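Local coordinates for esterase (Sinorhizobium meliloti 1021, PDB 4TX1), which is an SGNH-family carbohydrate acetylesterase that hydrolyses acetyl esters and probably also acts as an arylesterase, at residues E58-R63 against C74-A79; I143-P148 against M170-Y175; S191-T196 against T208-R213. One frame throughout, in Å; residues are numbered along the deposited sequence.

Contact 1: residues E58-R63 against C74-A79; sequences EGLNGR and CDRNGA
Arg76 lies against the tight turn formed by residues 60-63, and its side chain can be followed along that turn. CB, CG and CD pass one after another beside the carbonyl oxygen of Gly62, with CD nearest to Gly62 O at 3.5 Å. The chain stays extended from CG to NE, which brings NE to Asn61 O at 3.0 Å; the hydrogen bond is weak because it is bent (134° at the hydrogen). Beyond it, the guanidinium carries Gly62 CA over one face, 3.4 Å above its plane. At the tip, Arg76 NH2 lies 3.5 Å from Asn61 O, while NH1 forms a salt bridge with Asp69. Gly62 holds the third position of a type II turn with a phi of 85°, and a CB there would run into Arg76 NE, so both backbone and neighbour favour glycine. Leu60 also sends CD1 to Cys74 SG (4.0 Å) and CD2 to Asp75 O (3.2 Å). A water ties the segments together, accepting from Arg63 NE at 2.9 Å and donating to Asp75 O at 2.7 Å; Arg63 NH1 is bound to Gly20 O. The side chain of Asn61 touches Ser22, the probable nucleophile. Beside the likely active site, then, one weak arginine bond to Asn61 O, leucine methyl packing and a water joining Arg63 NE to carbonyls of 74-79 work together.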
ATOM      1  N   GLU A  58      13.092  -8.861 -18.379  1.00 13.93           N
ATOM      2  CA  GLU A  58      12.284  -8.716 -17.151  1.00 13.68           C
ATOM      3  C   GLU A  58      10.883  -9.213 -17.479  1.00 11.90           C
ATOM      4  O   GLU A  58       9.951  -8.421 -17.673  1.00 12.22           O
ATOM      5  CB  GLU A  58      12.269  -7.229 -16.715  1.00 14.80           C
ATOM      6  CG  GLU A  58      13.540  -6.742 -16.079  1.00 16.34           C
ATOM      7  CD  GLU A  58      13.786  -7.109 -14.646  1.00 20.90           C
ATOM      8  OE1 GLU A  58      12.829  -7.447 -13.899  1.00 20.91           O
ATOM      9  OE2 GLU A  58      14.936  -6.928 -14.215  1.00 25.73           O
ATOM     10  N   GLY A  59      10.741 -10.505 -17.579  1.00 12.33           N
ATOM     11  CA  GLY A  59       9.472 -11.153 -17.779  1.00 12.49           C
ATOM     12  C   GLY A  59       8.984 -11.802 -16.506  1.00 13.05           C
ATOM     13  O   GLY A  59       9.636 -12.670 -15.904  1.00 13.53           O
ATOM     14  N   LEU A  60       7.809 -11.408 -16.114  1.00 12.61           N
ATOM     15  CA  LEU A  60       7.120 -11.894 -14.900  1.00 11.05           C
ATOM     16  C   LEU A  60       5.833 -12.608 -15.208  1.00 10.96           C
ATOM     17  O   LEU A  60       4.912 -12.062 -15.790  1.00 10.88           O
ATOM     18  CB  LEU A  60       6.811 -10.700 -13.927  1.00 10.94           C
ATOM     19  CG  LEU A  60       6.056 -11.084 -12.637  1.00 10.28           C
ATOM     20  CD1 LEU A  60       7.003 -11.884 -11.732  1.00  9.94           C
ATOM     21  CD2 LEU A  60       5.590  -9.813 -11.865  1.00 11.39           C
ATOM     22  N   ASN A  61       5.737 -13.860 -14.784  1.00 10.54           N
ATOM     23  CA  ASN A  61       4.557 -14.638 -15.039  1.00 10.67           C
ATOM     24  C   ASN A  61       3.271 -13.990 -14.430  1.00 11.04           C
ATOM     25  O   ASN A  61       3.288 -13.639 -13.246  1.00 12.51           O
ATOM     26  CB  ASN A  61       4.667 -16.045 -14.551  1.00 10.99           C
ATOM     27  CG  ASN A  61       5.670 -16.889 -15.355  1.00 12.43           C
ATOM     28  OD1 ASN A  61       6.378 -16.371 -16.228  1.00 13.52           O
ATOM     29  ND2 ASN A  61       5.870 -18.135 -14.931  1.00 13.62           N
ATOM     30  N   GLY A  62       2.272 -13.781 -15.257  1.00 11.45           N
ATOM     31  CA  GLY A  62       0.997 -13.186 -14.902  1.00 11.49           C
ATOM     32  C   GLY A  62       0.960 -11.645 -14.926  1.00 10.24           C
ATOM     33  O   GLY A  62      -0.006 -11.050 -14.526  1.00 11.83           O
ATOM     34  N   ARG A  63       2.034 -11.014 -15.325  1.00  9.51           N
ATOM     35  CA  ARG A  63       2.080  -9.581 -15.272  1.00  9.20           C
ATOM     36  C   ARG A  63       1.015  -8.973 -16.190  1.00 10.82           C
ATOM     37  O   ARG A  63       0.920  -9.378 -17.292  1.00 10.61           O
ATOM     38  CB  ARG A  63       3.445  -9.075 -15.706  1.00 20.00           C
ATOM     39  CG  ARG A  63       3.557  -7.572 -15.851  1.00 20.00           C
ATOM     40  CD  ARG A  63       4.974  -7.093 -16.085  1.00 20.00           C
ATOM     41  NE  ARG A  63       5.758  -7.000 -14.883  1.00 20.00           N
ATOM     42  CZ  ARG A  63       7.066  -7.194 -14.815  1.00 20.00           C
ATOM     43  NH1 ARG A  63       7.762  -7.623 -15.852  1.00 20.00           N
ATOM     44  NH2 ARG A  63       7.663  -7.034 -13.682  1.00 20.00           N
ATOM     45  N   CYS A  74       4.254 -12.219  -5.873  1.00 11.32           N
ATOM     46  CA  CYS A  74       4.889 -11.162  -6.661  1.00 11.64           C
ATOM     47  C   CYS A  74       3.829 -10.082  -6.879  1.00 10.53           C
ATOM     48  O   CYS A  74       2.615 -10.349  -6.674  1.00 11.91           O
ATOM     49  CB  CYS A  74       5.362 -11.665  -8.005  1.00 11.32           C
ATOM     50  SG  CYS A  74       4.149 -12.469  -9.029  1.00 13.15           S
ATOM     51  N   ASP A  75       4.287  -8.922  -7.332  1.00 10.18           N
ATOM     52  CA  ASP A  75       3.378  -7.821  -7.755  1.00 10.59           C
ATOM     53  C   ASP A  75       3.290  -7.920  -9.244  1.00 10.27           C
ATOM     54  O   ASP A  75       4.248  -7.611  -9.961  1.00 11.03           O
ATOM     55  CB  ASP A  75       3.861  -6.476  -7.286  1.00 11.89           C
ATOM     56  CG  ASP A  75       2.961  -5.359  -7.613  1.00 12.13           C
ATOM     57  OD1 ASP A  75       1.935  -5.544  -8.333  1.00 11.82           O
ATOM     58  OD2 ASP A  75       3.236  -4.260  -6.995  1.00 13.74           O
ATOM     59  N   ARG A  76       2.090  -8.310  -9.711  1.00 10.45           N
ATOM     60  CA  ARG A  76       1.816  -8.512 -11.159  1.00 10.43           C
ATOM     61  C   ARG A  76       1.360  -7.220 -11.835  1.00 11.49           C
ATOM     62  O   ARG A  76       1.074  -7.216 -13.015  1.00 11.13           O
ATOM     63  CB  ARG A  76       0.775  -9.609 -11.302  1.00 10.88           C
ATOM     64  CG  ARG A  76       1.392 -11.001 -11.138  1.00 11.41           C
ATOM     65  CD  ARG A  76       0.313 -12.060 -11.183  1.00 11.47           C
ATOM     66  NE  ARG A  76       0.912 -13.366 -11.403  1.00 12.30           N
ATOM     67  CZ  ARG A  76       0.215 -14.501 -11.476  1.00 14.06           C
ATOM     68  NH1 ARG A  76      -1.086 -14.537 -11.214  1.00 15.46           N
ATOM     69  NH2 ARG A  76       0.823 -15.660 -11.711  1.00 13.88           N
ATOM     70  N   ASN A  77       1.230  -6.123 -11.093  1.00 10.95           N
ATOM     71  CA  ASN A  77       0.790  -4.894 -11.762  1.00 10.00           C
ATOM     72  C   ASN A  77       1.981  -4.243 -12.484  1.00 10.00           C
ATOM     73  O   ASN A  77       2.955  -3.834 -11.904  1.00 10.48           O
ATOM     74  CB  ASN A  77       0.231  -3.914 -10.676  1.00 10.48           C
ATOM     75  CG  ASN A  77      -0.392  -2.662 -11.235  1.00 11.67           C
ATOM     76  OD1 ASN A  77      -1.508  -2.217 -10.689  1.00 14.26           O
ATOM     77  ND2 ASN A  77       0.238  -2.021 -12.166  1.00  8.60           N
ATOM     78  N   GLY A  78       1.900  -4.239 -13.824  1.00 10.40           N
ATOM     79  CA  GLY A  78       3.069  -3.812 -14.569  1.00 10.09           C
ATOM     80  C   GLY A  78       3.425  -2.375 -14.291  1.00 10.11           C
ATOM     81  O   GLY A  78       4.580  -2.043 -14.205  1.00 10.68           O
ATOM     82  N   ALA A  79       2.428  -1.538 -14.108  1.00 11.24           N
ATOM     83  CA  ALA A  79       2.671  -0.126 -13.914  1.00 12.31           C
ATOM     84  C   ALA A  79       3.250   0.173 -12.544  1.00 12.32           C
ATOM     85  O   ALA A  79       4.099   1.046 -12.409  1.00 13.87           O
ATOM     86  CB  ALA A  79       1.382   0.635 -14.118  1.00 12.03           C
TER
HETATM   87  O   HOH W   1       4.628  -6.263 -12.317  1.00 11.58           O

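Contact 2: residues I143-P148 against M170-Y175; sequences IVSPPP and MLAPLY
Tyr175 fills the tight part of this contact, its ring lying against Ile143, Ser145 and Pro146 at the end of strand 140-145. Its CG stands opposite the carbonyl carbon (chi1 -77°), which turns the ring toward the strand. Ile143 CG2 reaches CD2 of the tyrosine at 3.6 Å, the two side chains crossing at about a right angle, and Ser145 CA comes equally close to Tyr175 CD2. Val144 O sits at the ring edge, 3.8 Å from Tyr175 CE2, while CB of Leu171, one helical turn earlier, lies over a face. The phenol OH is bound to Leu99 O, which fixes the far end of the ring. A leucine in place of Tyr175 would probably leave Leu99 O without this donor and open a gap beside Ile143 and Ser145.

Leu171 is buried too, though its apolar pairing is looser, Pro146 CG meeting Leu171 CD1 at 3.9 Å. The solvent side is formed by partly exposed Ala172, whose CB rests 3.6 Å from Ser145 OG, itself bonded to Asp188, and by exposed Pro173. Strand 143-145 and helix 171-175 run nearly antiparallel (160°). The helix leads on into strand 185-188, parallel and adjacent to 140-145: a beta-alpha-beta crossover of the alpha/beta SGNH hydrolase fold.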
ATOM      1  N   ILE A 143       6.469  -0.945 -28.725  1.00 15.15           N
ATOM      2  CA  ILE A 143       5.258  -1.613 -28.267  1.00 14.80           C
ATOM      3  C   ILE A 143       5.090  -2.882 -29.111  1.00 18.86           C
ATOM      4  O   ILE A 143       4.922  -2.815 -30.320  1.00 19.02           O
ATOM      5  CB  ILE A 143       4.016  -0.765 -28.352  1.00 14.98           C
ATOM      6  CG1 ILE A 143       4.213   0.457 -27.446  1.00 14.92           C
ATOM      7  CG2 ILE A 143       2.756  -1.556 -27.982  1.00 14.86           C
ATOM      8  CD1 ILE A 143       3.212   1.575 -27.599  1.00 15.32           C
ATOM      9  N   VAL A 144       5.094  -4.033 -28.462  1.00 15.16           N
ATOM     10  CA  VAL A 144       4.891  -5.290 -29.163  1.00 14.79           C
ATOM     11  C   VAL A 144       3.550  -5.902 -28.769  1.00 16.61           C
ATOM     12  O   VAL A 144       3.219  -6.129 -27.546  1.00 16.53           O
ATOM     13  CB  VAL A 144       6.042  -6.251 -28.914  1.00 14.13           C
ATOM     14  CG1 VAL A 144       5.805  -7.528 -29.730  1.00 15.04           C
ATOM     15  CG2 VAL A 144       7.407  -5.645 -29.180  1.00 14.65           C
ATOM     16  N   SER A 145       2.682  -6.168 -29.746  1.00 13.04           N
ATOM     17  CA  SER A 145       1.426  -6.832 -29.464  1.00 14.19           C
ATOM     18  C   SER A 145       1.788  -8.358 -29.344  1.00 15.09           C
ATOM     19  O   SER A 145       2.543  -8.916 -30.190  1.00 16.34           O
ATOM     20  CB  SER A 145       0.300  -6.577 -30.466  1.00 19.13           C
ATOM     21  OG  SER A 145       0.825  -6.959 -31.758  1.00 19.92           O
ATOM     22  N   PRO A 146       1.320  -9.015 -28.261  1.00 15.02           N
ATOM     23  CA  PRO A 146       1.725 -10.387 -28.074  1.00 15.47           C
ATOM     24  C   PRO A 146       0.939 -11.255 -29.130  1.00 14.86           C
ATOM     25  O   PRO A 146      -0.145 -10.882 -29.604  1.00 16.67           O
ATOM     26  CB  PRO A 146       1.216 -10.745 -26.660  1.00 14.88           C
ATOM     27  CG  PRO A 146       0.061  -9.783 -26.454  1.00 16.75           C
ATOM     28  CD  PRO A 146       0.528  -8.494 -27.134  1.00 15.82           C
ATOM     29  N   PRO A 147       1.493 -12.437 -29.440  1.00 15.72           N
ATOM     30  CA  PRO A 147       0.703 -13.356 -30.273  1.00 16.23           C
ATOM     31  C   PRO A 147      -0.619 -13.657 -29.658  1.00 17.15           C
ATOM     32  O   PRO A 147      -0.740 -13.885 -28.430  1.00 17.03           O
ATOM     33  CB  PRO A 147       1.610 -14.579 -30.381  1.00 14.80           C
ATOM     34  CG  PRO A 147       2.954 -14.097 -30.157  1.00 16.17           C
ATOM     35  CD  PRO A 147       2.823 -12.981 -29.161  1.00 15.92           C
ATOM     36  N   PRO A 148      -1.697 -13.550 -30.430  1.00 16.69           N
ATOM     37  CA  PRO A 148      -2.986 -13.689 -29.844  1.00 17.37           C
ATOM     38  C   PRO A 148      -3.385 -15.084 -29.337  1.00 16.93           C
ATOM     39  O   PRO A 148      -2.815 -16.086 -29.754  1.00 16.58           O
ATOM     40  CB  PRO A 148      -3.955 -13.258 -30.917  1.00 22.09           C
ATOM     41  CG  PRO A 148      -3.163 -13.233 -32.143  1.00 21.74           C
ATOM     42  CD  PRO A 148      -1.736 -13.137 -31.843  1.00 19.86           C
ATOM     43  N   MET A 170      -7.730  -8.128 -31.128  1.00 20.17           N
ATOM     44  CA  MET A 170      -7.814  -6.656 -31.289  1.00 20.82           C
ATOM     45  C   MET A 170      -6.589  -5.920 -30.802  1.00 21.98           C
ATOM     46  O   MET A 170      -6.460  -4.702 -31.016  1.00 21.94           O
ATOM     47  CB  MET A 170      -9.038  -6.130 -30.592  1.00 21.72           C
ATOM     48  CG  MET A 170     -10.344  -6.674 -31.138  1.00 27.67           C
ATOM     49  SD  MET A 170     -11.680  -6.229 -30.024  1.00 35.99           S
ATOM     50  CE  MET A 170     -12.957  -7.457 -30.309  1.00 36.81           C
ATOM     51  N   LEU A 171      -5.679  -6.611 -30.089  1.00 20.53           N
ATOM     52  CA  LEU A 171      -4.503  -5.897 -29.568  1.00 20.08           C
ATOM     53  C   LEU A 171      -3.564  -5.327 -30.621  1.00 22.22           C
ATOM     54  O   LEU A 171      -3.081  -4.219 -30.446  1.00 19.66           O
ATOM     55  CB  LEU A 171      -3.651  -6.790 -28.609  1.00 18.73           C
ATOM     56  CG  LEU A 171      -4.404  -7.317 -27.407  1.00 18.95           C
ATOM     57  CD1 LEU A 171      -3.631  -8.486 -26.799  1.00 16.31           C
ATOM     58  CD2 LEU A 171      -4.693  -6.162 -26.407  1.00 17.59           C
ATOM     59  N   ALA A 172      -3.278  -6.044 -31.726  1.00 18.59           N
ATOM     60  CA  ALA A 172      -2.359  -5.515 -32.731  1.00 19.46           C
ATOM     61  C   ALA A 172      -2.825  -4.143 -33.321  1.00 18.19           C
ATOM     62  O   ALA A 172      -2.054  -3.228 -33.376  1.00 19.52           O
ATOM     63  CB  ALA A 172      -2.078  -6.548 -33.806  1.00 19.70           C
ATOM     64  N   PRO A 173      -4.084  -4.010 -33.749  1.00 21.28           N
ATOM     65  CA  PRO A 173      -4.461  -2.717 -34.375  1.00 20.40           C
ATOM     66  C   PRO A 173      -4.515  -1.558 -33.340  1.00 21.58           C
ATOM     67  O   PRO A 173      -4.061  -0.431 -33.640  1.00 22.25           O
ATOM     68  CB  PRO A 173      -5.824  -2.996 -35.004  1.00 22.10           C
ATOM     69  CG  PRO A 173      -6.315  -4.307 -34.485  1.00 23.18           C
ATOM     70  CD  PRO A 173      -5.087  -5.067 -33.999  1.00 20.45           C
ATOM     71  N   LEU A 174      -5.020  -1.849 -32.127  1.00 21.23           N
ATOM     72  CA  LEU A 174      -5.060  -0.874 -31.047  1.00 19.17           C
ATOM     73  C   LEU A 174      -3.652  -0.468 -30.635  1.00 17.43           C
ATOM     74  O   LEU A 174      -3.411   0.725 -30.423  1.00 17.34           O
ATOM     75  CB  LEU A 174      -5.838  -1.412 -29.866  1.00 20.30           C
ATOM     76  CG  LEU A 174      -7.341  -1.594 -29.981  1.00 21.03           C
ATOM     77  CD1 LEU A 174      -7.898  -2.148 -28.664  1.00 24.11           C
ATOM     78  CD2 LEU A 174      -7.978  -0.271 -30.403  1.00 24.86           C
ATOM     79  N   TYR A 175      -2.715  -1.433 -30.488  1.00 17.19           N
ATOM     80  CA  TYR A 175      -1.362  -1.092 -30.091  1.00 16.39           C
ATOM     81  C   TYR A 175      -0.661  -0.278 -31.189  1.00 17.50           C
ATOM     82  O   TYR A 175       0.105   0.613 -30.936  1.00 19.47           O
ATOM     83  CB  TYR A 175      -0.504  -2.326 -29.781  1.00 14.73           C
ATOM     84  CG  TYR A 175      -0.777  -2.969 -28.427  1.00 15.82           C
ATOM     85  CD1 TYR A 175      -1.924  -2.736 -27.716  1.00 15.14           C
ATOM     86  CD2 TYR A 175       0.089  -3.915 -27.922  1.00 13.77           C
ATOM     87  CE1 TYR A 175      -2.162  -3.385 -26.460  1.00 14.61           C
ATOM     88  CE2 TYR A 175      -0.102  -4.539 -26.701  1.00 14.45           C
ATOM     89  CZ  TYR A 175      -1.227  -4.279 -25.955  1.00 13.71           C
ATOM     90  OH  TYR A 175      -1.575  -4.915 -24.750  1.00 13.99           O
TER

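Contact 3: residues S191-T196 against T208-R213; sequences SVARTT and TRAVGR
Val192, Ala210 and Ala193 bury the largest areas where the loop after strand 185-188 passes alongside helix 205-223. Val192 meets the helix with both its backbone and its side chain. Val192 O lies 3.3 Å from Ala210 CB, a close approach to a methyl group, while Val192 CG2 packs 3.6 Å from Ala210 O and 4.0 Å from Val211 CA. That methyl stands between the backbone N and the carbonyl carbon of its own residue (CG1 takes the place beside N, chi1 -63°), and from there it reaches the helix backbone. Ala210 is thus touched twice by one residue, on its methyl and on its carbonyl oxygen.

The loop and helix belong to the C-terminal part of the SGNH hydrolase fold, in which the segment between them carries Asp199 and His202, probably the acid and base of the catalytic triad; Thr196 is backbone-bonded to His202.

Ala193 continues the apolar line. Ala193 CB lies 3.6 Å from Val211 CG2 and, more loosely, 4.4 Å from Ala210 CB. Val211 CG2 points opposite its own carbonyl carbon, which turns this branch toward the loop, and the same residue also packs on Trp41 of helix 41-49. The nearest backbone approach is between Ala193 and Ala210, whose CA atoms are 5.9 Å apart, a spacing that small methyl side chains on both sides permit. Just beyond, the N-H of Arg194 is held by the side-chain oxygen of Asn207, which gives the loop a polar tie to the same helix.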
ATOM      1  N   SER A 191       2.532 -11.644 -35.953  1.00 21.26           N
ATOM      2  CA  SER A 191       2.992 -11.705 -37.361  1.00 26.12           C
ATOM      3  C   SER A 191       4.092 -12.732 -37.601  1.00 24.78           C
ATOM      4  O   SER A 191       4.265 -13.207 -38.747  1.00 24.86           O
ATOM      5  CB  SER A 191       3.489 -10.332 -37.825  1.00 22.38           C
ATOM      6  OG  SER A 191       4.791  -9.998 -37.425  1.00 22.03           O
ATOM      7  N   VAL A 192       4.767 -13.156 -36.554  1.00 20.83           N
ATOM      8  CA  VAL A 192       5.875 -14.099 -36.668  1.00 19.65           C
ATOM      9  C   VAL A 192       5.728 -15.362 -35.813  1.00 21.89           C
ATOM     10  O   VAL A 192       6.550 -16.291 -35.914  1.00 22.52           O
ATOM     11  CB  VAL A 192       7.214 -13.448 -36.425  1.00 22.90           C
ATOM     12  CG1 VAL A 192       7.563 -12.347 -37.485  1.00 19.89           C
ATOM     13  CG2 VAL A 192       7.267 -12.830 -34.991  1.00 21.14           C
ATOM     14  N   ALA A 193       4.744 -15.385 -34.917  1.00 19.01           N
ATOM     15  CA  ALA A 193       4.612 -16.410 -33.868  1.00 17.81           C
ATOM     16  C   ALA A 193       3.174 -16.647 -33.540  1.00 15.85           C
ATOM     17  O   ALA A 193       2.286 -15.804 -33.772  1.00 19.82           O
ATOM     18  CB  ALA A 193       5.421 -16.045 -32.577  1.00 17.42           C
ATOM     19  N   ARG A 194       2.874 -17.850 -33.068  1.00 15.64           N
ATOM     20  CA  ARG A 194       1.596 -18.181 -32.598  1.00 15.04           C
ATOM     21  C   ARG A 194       1.653 -18.937 -31.264  1.00 16.98           C
ATOM     22  O   ARG A 194       2.648 -19.579 -30.918  1.00 16.45           O
ATOM     23  CB  ARG A 194       0.789 -19.045 -33.584  1.00 17.24           C
ATOM     24  CG  ARG A 194       1.472 -20.342 -33.828  1.00 17.84           C
ATOM     25  CD  ARG A 194       0.871 -21.054 -35.039  1.00 21.34           C
ATOM     26  NE  ARG A 194      -0.544 -21.404 -34.932  1.00 24.35           N
ATOM     27  CZ  ARG A 194      -1.297 -21.919 -35.916  1.00 28.94           C
ATOM     28  NH1 ARG A 194      -0.770 -22.251 -37.086  1.00 30.27           N
ATOM     29  NH2 ARG A 194      -2.567 -22.184 -35.686  1.00 28.13           N
ATOM     30  N   THR A 195       0.540 -18.841 -30.574  1.00 18.31           N
ATOM     31  CA  THR A 195       0.311 -19.464 -29.277  1.00 17.10           C
ATOM     32  C   THR A 195       0.032 -20.969 -29.465  1.00 18.06           C
ATOM     33  O   THR A 195      -0.379 -21.434 -30.547  1.00 17.73           O
ATOM     34  CB  THR A 195      -0.829 -18.812 -28.485  1.00 16.25           C
ATOM     35  OG1 THR A 195      -2.061 -18.748 -29.266  1.00 16.04           O
ATOM     36  CG2 THR A 195      -0.423 -17.396 -28.027  1.00 16.51           C
ATOM     37  N   THR A 196       0.313 -21.714 -28.405  1.00 17.02           N
ATOM     38  CA  THR A 196       0.078 -23.132 -28.403  1.00 18.96           C
ATOM     39  C   THR A 196      -1.310 -23.510 -27.911  1.00 18.38           C
ATOM     40  O   THR A 196      -1.796 -23.055 -26.881  1.00 17.07           O
ATOM     41  CB  THR A 196       1.151 -23.925 -27.659  1.00 20.90           C
ATOM     42  OG1 THR A 196       0.688 -25.293 -27.529  1.00 18.99           O
ATOM     43  CG2 THR A 196       1.353 -23.371 -26.254  1.00 19.33           C
ATOM     44  N   THR A 208       8.703 -18.843 -29.451  1.00 16.14           N
ATOM     45  CA  THR A 208       9.373 -17.801 -28.617  1.00 15.10           C
ATOM     46  C   THR A 208      10.630 -17.275 -29.354  1.00 16.60           C
ATOM     47  O   THR A 208      10.856 -16.074 -29.489  1.00 17.41           O
ATOM     48  CB  THR A 208       9.768 -18.388 -27.297  1.00 14.44           C
ATOM     49  OG1 THR A 208       8.616 -18.960 -26.658  1.00 14.67           O
ATOM     50  CG2 THR A 208      10.441 -17.276 -26.361  1.00 13.87           C
ATOM     51  N   ARG A 209      11.414 -18.188 -29.958  1.00 15.59           N
ATOM     52  CA  ARG A 209      12.561 -17.749 -30.764  1.00 17.29           C
ATOM     53  C   ARG A 209      12.173 -16.845 -31.947  1.00 16.41           C
ATOM     54  O   ARG A 209      12.874 -15.817 -32.227  1.00 19.17           O
ATOM     55  CB  ARG A 209      13.326 -18.987 -31.300  1.00 20.90           C
ATOM     56  CG  ARG A 209      14.055 -19.784 -30.273  1.00 24.58           C
ATOM     57  CD  ARG A 209      14.750 -21.000 -30.973  1.00 28.84           C
ATOM     58  NE  ARG A 209      15.839 -20.383 -31.604  1.00 34.72           N
ATOM     59  CZ  ARG A 209      17.033 -20.123 -31.059  1.00 39.94           C
ATOM     60  NH1 ARG A 209      17.402 -20.595 -29.872  1.00 39.08           N
ATOM     61  NH2 ARG A 209      17.910 -19.383 -31.783  1.00 40.11           N
ATOM     62  N   ALA A 210      11.027 -17.101 -32.540  1.00 18.41           N
ATOM     63  CA  ALA A 210      10.519 -16.415 -33.737  1.00 18.57           C
ATOM     64  C   ALA A 210      10.244 -14.990 -33.403  1.00 21.86           C
ATOM     65  O   ALA A 210      10.495 -14.087 -34.211  1.00 19.89           O
ATOM     66  CB  ALA A 210       9.283 -17.075 -34.296  1.00 17.95           C
ATOM     67  N   VAL A 211       9.700 -14.753 -32.193  1.00 20.75           N
ATOM     68  CA  VAL A 211       9.493 -13.373 -31.751  1.00 17.82           C
ATOM     69  C   VAL A 211      10.808 -12.666 -31.706  1.00 17.34           C
ATOM     70  O   VAL A 211      10.894 -11.530 -32.186  1.00 19.35           O
ATOM     71  CB  VAL A 211       8.798 -13.299 -30.361  1.00 18.00           C
ATOM     72  CG1 VAL A 211       8.803 -11.857 -29.881  1.00 15.65           C
ATOM     73  CG2 VAL A 211       7.438 -13.928 -30.419  1.00 16.13           C
ATOM     74  N   GLY A 212      11.828 -13.232 -31.074  1.00 16.44           N
ATOM     75  CA  GLY A 212      13.101 -12.590 -30.926  1.00 20.29           C
ATOM     76  C   GLY A 212      13.730 -12.281 -32.285  1.00 20.99           C
ATOM     77  O   GLY A 212      14.280 -11.198 -32.491  1.00 21.61           O
ATOM     78  N   ARG A 213      13.672 -13.252 -33.201  1.00 21.89           N
ATOM     79  CA  ARG A 213      14.240 -13.033 -34.583  1.00 23.57           C
ATOM     80  C   ARG A 213      13.478 -11.987 -35.321  1.00 22.06           C
ATOM     81  O   ARG A 213      14.067 -11.108 -35.970  1.00 22.84           O
ATOM     82  CB  ARG A 213      14.168 -14.310 -35.441  1.00 26.02           C
ATOM     83  CG  ARG A 213      15.172 -15.339 -35.053  1.00 32.78           C
ATOM     84  CD  ARG A 213      15.289 -16.273 -36.259  1.00 35.09           C
ATOM     85  NE  ARG A 213      14.006 -16.896 -36.414  1.00 32.61           N
ATOM     86  CZ  ARG A 213      13.673 -18.010 -35.785  1.00 33.94           C
ATOM     87  NH1 ARG A 213      14.580 -18.614 -35.042  1.00 37.46           N
ATOM     88  NH2 ARG A 213      12.454 -18.542 -35.954  1.00 35.34           N
TER

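Overall arrangement
Contacts 1 and 2 are built on one parallel sheet, contact 1 at the end of one of its two edge strands, 53-59, and contact 2 on strand 140-145; their centres are 18 Å apart and their nearest atoms about 9 Å. Contact 1 lies across the centre of the chain from both others, about 21 Å from contact 3 between centres. Contacts 2 and 3, with centres 13 Å apart, do touch: Pro148 O and Thr195 OG1 are 2.8 Å apart in a probable hydrogen bond, and Pro147 CB packs 3.7 Å from Ala193 O. The probable triad draws on two of these regions, Ser22 beside contact 1, and Asp199 and His202 between the segments of contact 3.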